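Local coordinates for uncharacterized protein (Bacteroides ovatus, PDB 4IRT), which is of unknown function but carries a BNR repeat-like domain and is a putative neuraminidase, so it may act on sialic acid-containing glycans, at residues I169-E174 with L193-R198; H207-A212 with C242-N247. All blocks are in the same frame, centred on the assembly; numbering follows the deposited sequence.

Contact 1 of 2, residues I169-E174 with L193-R198. With EDO (1,2-ethanediol), chain K.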
loop_
_atom_site.group_PDB
_atom_site.type_symbol
_atom_site.label_atom_id
_atom_site.label_comp_id
_atom_site.label_asym_id
_atom_site.label_seq_id
_atom_site.Cartn_x
_atom_site.Cartn_y
_atom_site.Cartn_z
ATOM N N ILE A 169 1.924 -9.730 18.757
ATOM C CA ILE A 169 0.496 -9.870 18.491
ATOM C C ILE A 169 -0.270 -8.562 18.713
ATOM O O ILE A 169 -0.549 -8.149 19.856
ATOM C CB ILE A 169 -0.154 -11.006 19.295
ATOM C CG1 ILE A 169 0.715 -12.279 19.269
ATOM C CG2 ILE A 169 -1.529 -11.302 18.715
ATOM C CD1 ILE A 169 0.058 -13.489 19.890
ATOM N N LEU A 170 -0.630 -7.935 17.602
ATOM C CA LEU A 170 -1.330 -6.677 17.605
ATOM C C LEU A 170 -2.802 -6.881 17.280
ATOM O O LEU A 170 -3.659 -6.351 17.977
ATOM C CB LEU A 170 -0.683 -5.744 16.582
ATOM C CG LEU A 170 -1.256 -4.344 16.461
ATOM C CD1 LEU A 170 -1.366 -3.654 17.820
ATOM C CD2 LEU A 170 -0.363 -3.534 15.531
ATOM N N ILE A 171 -3.077 -7.668 16.228
ATOM C CA ILE A 171 -4.437 -8.022 15.831
ATOM C C ILE A 171 -4.573 -9.526 16.028
ATOM O O ILE A 171 -3.758 -10.303 15.530
ATOM C CB ILE A 171 -4.738 -7.646 14.378
ATOM C CG1 ILE A 171 -4.541 -6.155 14.115
ATOM C CG2 ILE A 171 -6.163 -7.992 14.007
ATOM C CD1 ILE A 171 -4.621 -5.802 12.640
ATOM N N ASP A 172 -5.583 -9.923 16.805
ATOM C CA ASP A 172 -5.771 -11.303 17.204
ATOM C C ASP A 172 -6.983 -11.872 16.481
ATOM O O ASP A 172 -8.108 -11.454 16.735
ATOM C CB ASP A 172 -5.976 -11.367 18.732
ATOM C CG ASP A 172 -5.939 -12.779 19.289
ATOM O OD1 ASP A 172 -5.774 -13.771 18.529
ATOM O OD2 ASP A 172 -6.076 -12.889 20.533
ATOM N N GLY A 173 -6.723 -12.826 15.596
ATOM C CA GLY A 173 -7.761 -13.578 14.897
ATOM C C GLY A 173 -8.332 -14.719 15.710
ATOM O O GLY A 173 -9.230 -15.407 15.241
ATOM N N GLU A 174 -7.793 -14.932 16.915
ATOM C CA GLU A 174 -8.331 -15.873 17.893
ATOM C C GLU A 174 -8.512 -17.289 17.350
ATOM O O GLU A 174 -9.472 -17.987 17.723
ATOM C CB GLU A 174 -9.670 -15.379 18.469
ATOM C CG GLU A 174 -9.614 -14.024 19.149
ATOM C CD GLU A 174 -10.967 -13.594 19.652
ATOM O OE1 GLU A 174 -11.381 -14.089 20.714
ATOM O OE2 GLU A 174 -11.617 -12.784 18.983
ATOM N N LEU A 193 -3.502 2.525 11.514
ATOM C CA LEU A 193 -3.744 1.139 11.105
ATOM C C LEU A 193 -5.227 0.894 10.920
ATOM O O LEU A 193 -6.021 1.186 11.811
ATOM C CB LEU A 193 -3.229 0.208 12.216
ATOM C CG LEU A 193 -3.594 -1.276 12.172
ATOM C CD1 LEU A 193 -2.961 -1.977 11.000
ATOM C CD2 LEU A 193 -3.147 -1.926 13.470
ATOM N N SER A 194 -5.604 0.339 9.773
ATOM C CA SER A 194 -6.990 -0.123 9.540
ATOM C C SER A 194 -6.965 -1.503 8.892
ATOM O O SER A 194 -5.939 -1.930 8.298
ATOM C CB SER A 194 -7.787 0.856 8.687
ATOM O OG SER A 194 -7.145 1.118 7.464
ATOM N N TRP A 195 -8.092 -2.211 9.003
ATOM C CA TRP A 195 -8.186 -3.577 8.508
ATOM C C TRP A 195 -9.612 -4.022 8.336
ATOM O O TRP A 195 -10.510 -3.404 8.874
ATOM C CB TRP A 195 -7.441 -4.553 9.428
ATOM C CG TRP A 195 -8.011 -4.796 10.774
ATOM C CD1 TRP A 195 -8.810 -5.878 11.149
ATOM C CD2 TRP A 195 -7.784 -4.037 11.973
ATOM N NE1 TRP A 195 -9.094 -5.804 12.488
ATOM C CE2 TRP A 195 -8.481 -4.695 13.022
ATOM C CE3 TRP A 195 -7.107 -2.842 12.258
ATOM C CZ2 TRP A 195 -8.530 -4.186 14.322
ATOM C CZ3 TRP A 195 -7.132 -2.338 13.588
ATOM C CH2 TRP A 195 -7.832 -3.016 14.590
ATOM N N VAL A 196 -9.780 -5.102 7.586
ATOM C CA VAL A 196 -11.046 -5.826 7.483
ATOM C C VAL A 196 -10.796 -7.209 8.059
ATOM O O VAL A 196 -9.650 -7.712 8.072
ATOM C CB VAL A 196 -11.546 -5.958 6.016
ATOM C CG1 VAL A 196 -11.589 -4.569 5.351
ATOM C CG2 VAL A 196 -10.693 -6.935 5.222
ATOM N N TRP A 197 -11.852 -7.801 8.582
ATOM C CA TRP A 197 -11.787 -9.164 8.984
ATOM C C TRP A 197 -12.094 -10.041 7.807
ATOM O O TRP A 197 -12.873 -9.667 6.927
ATOM C CB TRP A 197 -12.812 -9.446 10.062
ATOM C CG TRP A 197 -12.587 -8.693 11.340
ATOM C CD1 TRP A 197 -13.422 -7.769 11.892
ATOM C CD2 TRP A 197 -11.490 -8.842 12.264
ATOM N NE1 TRP A 197 -12.913 -7.325 13.097
ATOM C CE2 TRP A 197 -11.734 -7.974 13.347
ATOM C CE3 TRP A 197 -10.341 -9.642 12.289
ATOM C CZ2 TRP A 197 -10.860 -7.884 14.463
ATOM C CZ3 TRP A 197 -9.492 -9.551 13.386
ATOM C CH2 TRP A 197 -9.753 -8.674 14.450
ATOM N N ARG A 198 -11.489 -11.224 7.775
ATOM C CA ARG A 198 -11.994 -12.261 6.881
ATOM C C ARG A 198 -12.307 -13.482 7.718
ATOM O O ARG A 198 -11.416 -14.073 8.319
ATOM C CB ARG A 198 -11.044 -12.663 5.775
ATOM C CG ARG A 198 -11.814 -13.543 4.791
ATOM C CD ARG A 198 -11.011 -14.109 3.668
ATOM N NE ARG A 198 -10.707 -13.109 2.659
ATOM C CZ ARG A 198 -10.047 -13.388 1.553
ATOM N NH1 ARG A 198 -9.697 -14.644 1.298
ATOM N NH2 ARG A 198 -9.750 -12.431 0.687
HETATM C C1 EDO K . -5.025 -11.448 12.416
HETATM O O1 EDO K . -4.670 -12.828 12.349
HETATM C C2 EDO K . -3.820 -10.574 12.032
HETATM O O2 EDO K . -2.769 -10.648 13.001
#
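Ile171 and Trp195, whose CA atoms are the nearest pair at 9.4 Å, are set well apart, and no hydrogen bond links loop 169-174 to strand 191-198; side chains make most of the contact. Ile171, branched at CB, suits a place where two indoles must be met at once. With CG1 beside its backbone N (chi1 -58°), it sends CD1 over one face of Trp195, 4.0 Å from the centroid of the five-membered ring and 22° off the normal, a CH-pi contact. Its CG2 branch, anti to that N, meets Trp197 CH2 at 3.7 Å, an oblique approach. The indoles also touch one another: Trp195 NE1 sits 3.3 Å above the plane of Trp197, toward the rim of that ring. Farther along, Leu170 and Leu193 meet tip to tip, CD2 to CD2 at 3.8 Å. Cutting Trp195 back to an alanine would probably leave Ile171 CD1 without the face it rests on and open a gap beside Trp197. Asp172 OD1 accepts from Glu174 N in an Asx turn, and the O2 hydroxyl of a 1,2-ethanediol, probably from the crystallisation liquor, donates to Ile171 O at 2.7 Å. Apolar packing thus joins a linker between two sheets, consistent with beta-propeller blades, to the second of them, while the loop's hydrogen bonds go to its own turn, the diol and the backbone of Ile233.

Contact 2 of 2, residues H207-A212 with C242-N247; sequences HDICYA and CRLPQN
Ile209 and Cys242 form an antiparallel hydrogen-bonded pair where strand 206-214 meets the end of strand 239-242. Ile209 N donates to Cys242 O at 2.9 Å, and Cys242 N returns a bond to Ile209 O, using a lone pair of that carbonyl. Asp208, with an unusual positive phi of 69°, breaks the regular strand geometry, and its N donates to Leu244 O, the bond bent at the hydrogen.

The carboxylate of Asp208 supplies a further polar link. Its OD1 accepts from Leu244 N at 3.1 Å, on the anti side and 28° out of the carboxylate plane, so backbone and side chain of Asp208 together engage both the N-H and the C=O of Leu244. The other oxygen, OD2, receives His207 ND1 at 2.8 Å; this bond is nearly straight and lies in the imidazole plane, although it reaches OD2 from above the carboxylate plane. His207 NE2 is hydrogen-bonded to Glu199 OE1, so both ring nitrogens are engaged and the rotation of the ring is fixed. An aspartate, with two acceptor oxygens on a short arm, suits this junction.

Strand 239-242 is an outermost strand of a four-stranded antiparallel sheet, the unit from which beta-propellers are built, and the residues after Cys242 begin the linker to the next such sheet.

Apolar contacts line another side. Ile209 and Leu244 lie side by side, their CD1 atoms 4.1 Å apart, and both rest on Trp270 of strand 264-271, which belongs to that next sheet; branched aliphatic residues fit such an interface between sheets. Farther along the segment, Gln246 runs alongside His207, amide and imidazole planes 19° apart, its methylene CG 3.9 Å from His207 CD2.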
loop_
_atom_site.group_PDB
_atom_site.type_symbol
_atom_site.label_atom_id
_atom_site.label_comp_id
_atom_site.label_asym_id
_atom_site.label_seq_id
_atom_site.Cartn_x
_atom_site.Cartn_y
_atom_site.Cartn_z
ATOM N N HIS A 207 -15.478 -8.814 6.210
ATOM C CA HIS A 207 -16.444 -7.932 6.827
ATOM C C HIS A 207 -15.779 -6.890 7.704
ATOM O O HIS A 207 -14.726 -7.152 8.302
ATOM C CB HIS A 207 -17.469 -8.740 7.631
ATOM C CG HIS A 207 -16.882 -9.576 8.730
ATOM N ND1 HIS A 207 -16.803 -9.138 10.036
ATOM C CD2 HIS A 207 -16.392 -10.837 8.727
ATOM C CE1 HIS A 207 -16.275 -10.091 10.788
ATOM N NE2 HIS A 207 -16.014 -11.134 10.016
ATOM N N ASP A 208 -16.424 -5.719 7.765
ATOM C CA ASP A 208 -16.066 -4.594 8.640
ATOM C C ASP A 208 -14.759 -3.883 8.273
ATOM O O ASP A 208 -13.902 -4.437 7.585
ATOM C CB ASP A 208 -16.012 -5.056 10.119
ATOM C CG ASP A 208 -17.352 -5.569 10.611
ATOM O OD1 ASP A 208 -18.389 -4.886 10.408
ATOM O OD2 ASP A 208 -17.380 -6.673 11.203
ATOM N N ILE A 209 -14.669 -2.628 8.707
ATOM C CA ILE A 209 -13.451 -1.833 8.669
ATOM C C ILE A 209 -13.154 -1.330 10.071
ATOM O O ILE A 209 -13.966 -0.589 10.667
ATOM C CB ILE A 209 -13.555 -0.633 7.691
ATOM C CG1 ILE A 209 -13.996 -1.129 6.296
ATOM C CG2 ILE A 209 -12.214 0.102 7.621
ATOM C CD1 ILE A 209 -14.051 -0.070 5.205
ATOM N N CYS A 210 -11.984 -1.696 10.577
ATOM C CA CYS A 210 -11.579 -1.381 11.948
ATOM C C CYS A 210 -10.345 -0.458 11.939
ATOM O O CYS A 210 -9.668 -0.332 10.939
ATOM C CB CYS A 210 -11.259 -2.667 12.723
ATOM S SG CYS A 210 -12.671 -3.805 12.917
ATOM N N TYR A 211 -10.028 0.149 13.079
ATOM C CA TYR A 211 -9.024 1.206 13.118
ATOM C C TYR A 211 -8.298 1.243 14.462
ATOM O O TYR A 211 -8.904 1.023 15.486
ATOM C CB TYR A 211 -9.693 2.554 12.882
ATOM C CG TYR A 211 -8.747 3.721 13.010
ATOM C CD1 TYR A 211 -7.910 4.081 11.946
ATOM C CD2 TYR A 211 -8.685 4.468 14.169
ATOM C CE1 TYR A 211 -7.026 5.137 12.061
ATOM C CE2 TYR A 211 -7.787 5.515 14.297
ATOM C CZ TYR A 211 -6.980 5.870 13.234
ATOM O OH TYR A 211 -6.120 6.946 13.317
ATOM N N ALA A 212 -7.013 1.567 14.424
ATOM C CA ALA A 212 -6.263 1.902 15.601
ATOM C C ALA A 212 -5.138 2.834 15.221
ATOM O O ALA A 212 -4.764 2.896 14.058
ATOM C CB ALA A 212 -5.700 0.643 16.244
ATOM N N CYS A 242 -16.308 1.403 10.131
ATOM C CA CYS A 242 -17.498 1.192 9.308
ATOM C C CYS A 242 -17.914 -0.248 9.440
ATOM O O CYS A 242 -17.130 -1.171 9.106
ATOM C CB CYS A 242 -17.257 1.580 7.845
ATOM S SG CYS A 242 -18.772 1.617 6.819
ATOM N N ARG A 243 -19.138 -0.449 9.938
ATOM C CA ARG A 243 -19.694 -1.792 10.029
ATOM C C ARG A 243 -20.285 -2.218 8.705
ATOM O O ARG A 243 -21.186 -1.578 8.177
ATOM C CB ARG A 243 -20.747 -1.901 11.118
ATOM C CG ARG A 243 -20.143 -1.812 12.496
ATOM C CD ARG A 243 -20.755 -2.803 13.449
ATOM N NE ARG A 243 -20.375 -2.440 14.798
ATOM C CZ ARG A 243 -19.686 -3.221 15.605
ATOM N NH1 ARG A 243 -19.333 -4.431 15.212
ATOM N NH2 ARG A 243 -19.382 -2.786 16.814
ATOM N N LEU A 244 -19.768 -3.326 8.167
ATOM C CA LEU A 244 -20.173 -3.823 6.866
ATOM C C LEU A 244 -20.247 -5.322 6.914
ATOM O O LEU A 244 -19.314 -5.968 7.407
ATOM C CB LEU A 244 -19.130 -3.413 5.804
ATOM C CG LEU A 244 -19.092 -1.923 5.490
ATOM C CD1 LEU A 244 -17.816 -1.572 4.740
ATOM C CD2 LEU A 244 -20.331 -1.507 4.704
ATOM N N PRO A 245 -21.314 -5.896 6.355
ATOM C CA PRO A 245 -21.512 -7.329 6.474
ATOM C C PRO A 245 -20.637 -8.163 5.521
ATOM O O PRO A 245 -20.003 -7.641 4.601
ATOM C CB PRO A 245 -22.990 -7.476 6.088
ATOM C CG PRO A 245 -23.153 -6.420 5.014
ATOM C CD PRO A 245 -22.402 -5.252 5.583
ATOM N N GLN A 246 -20.687 -9.478 5.700
ATOM C CA GLN A 246 -20.178 -10.371 4.683
ATOM C C GLN A 246 -21.098 -10.224 3.460
ATOM O O GLN A 246 -22.211 -9.715 3.586
ATOM C CB GLN A 246 -20.183 -11.801 5.206
ATOM C CG GLN A 246 -19.301 -11.969 6.446
ATOM C CD GLN A 246 -19.193 -13.414 6.894
ATOM O OE1 GLN A 246 -19.172 -14.343 6.077
ATOM N NE2 GLN A 246 -19.113 -13.611 8.211
ATOM N N ASN A 247 -20.600 -10.627 2.294
ATOM C CA ASN A 247 -21.358 -10.618 1.039
ATOM C C ASN A 247 -21.815 -9.231 0.571
ATOM O O ASN A 247 -22.878 -9.084 -0.002
ATOM C CB ASN A 247 -22.531 -11.593 1.125
ATOM C CG ASN A 247 -22.064 -13.011 1.313
ATOM O OD1 ASN A 247 -21.491 -13.596 0.403
ATOM N ND2 ASN A 247 -22.275 -13.563 2.508
#

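In the fold
Both contacts reach the same four-stranded sheet and lie on the same side of the chain's centre, about 11 Å apart between their centres. Contact 1 uses strand 191-198 and contact 2 its neighbour 206-214, tied together by the backbone pairs Leu193-Ala212 and Trp195-Cys210. Each joins this sheet to a connecting loop: 169-174 arrives from the preceding sheet, whereas 242-247 departs toward the following one. Contact 1 is the more buried and relies on aliphatic and indole packing; contact 2, partly exposed at its loop, extends strand pairing with backbone and carboxylate hydrogen bonds. Trp197 and His207, whose rings meet, connect the apolar packing of one with the polar cluster of the other.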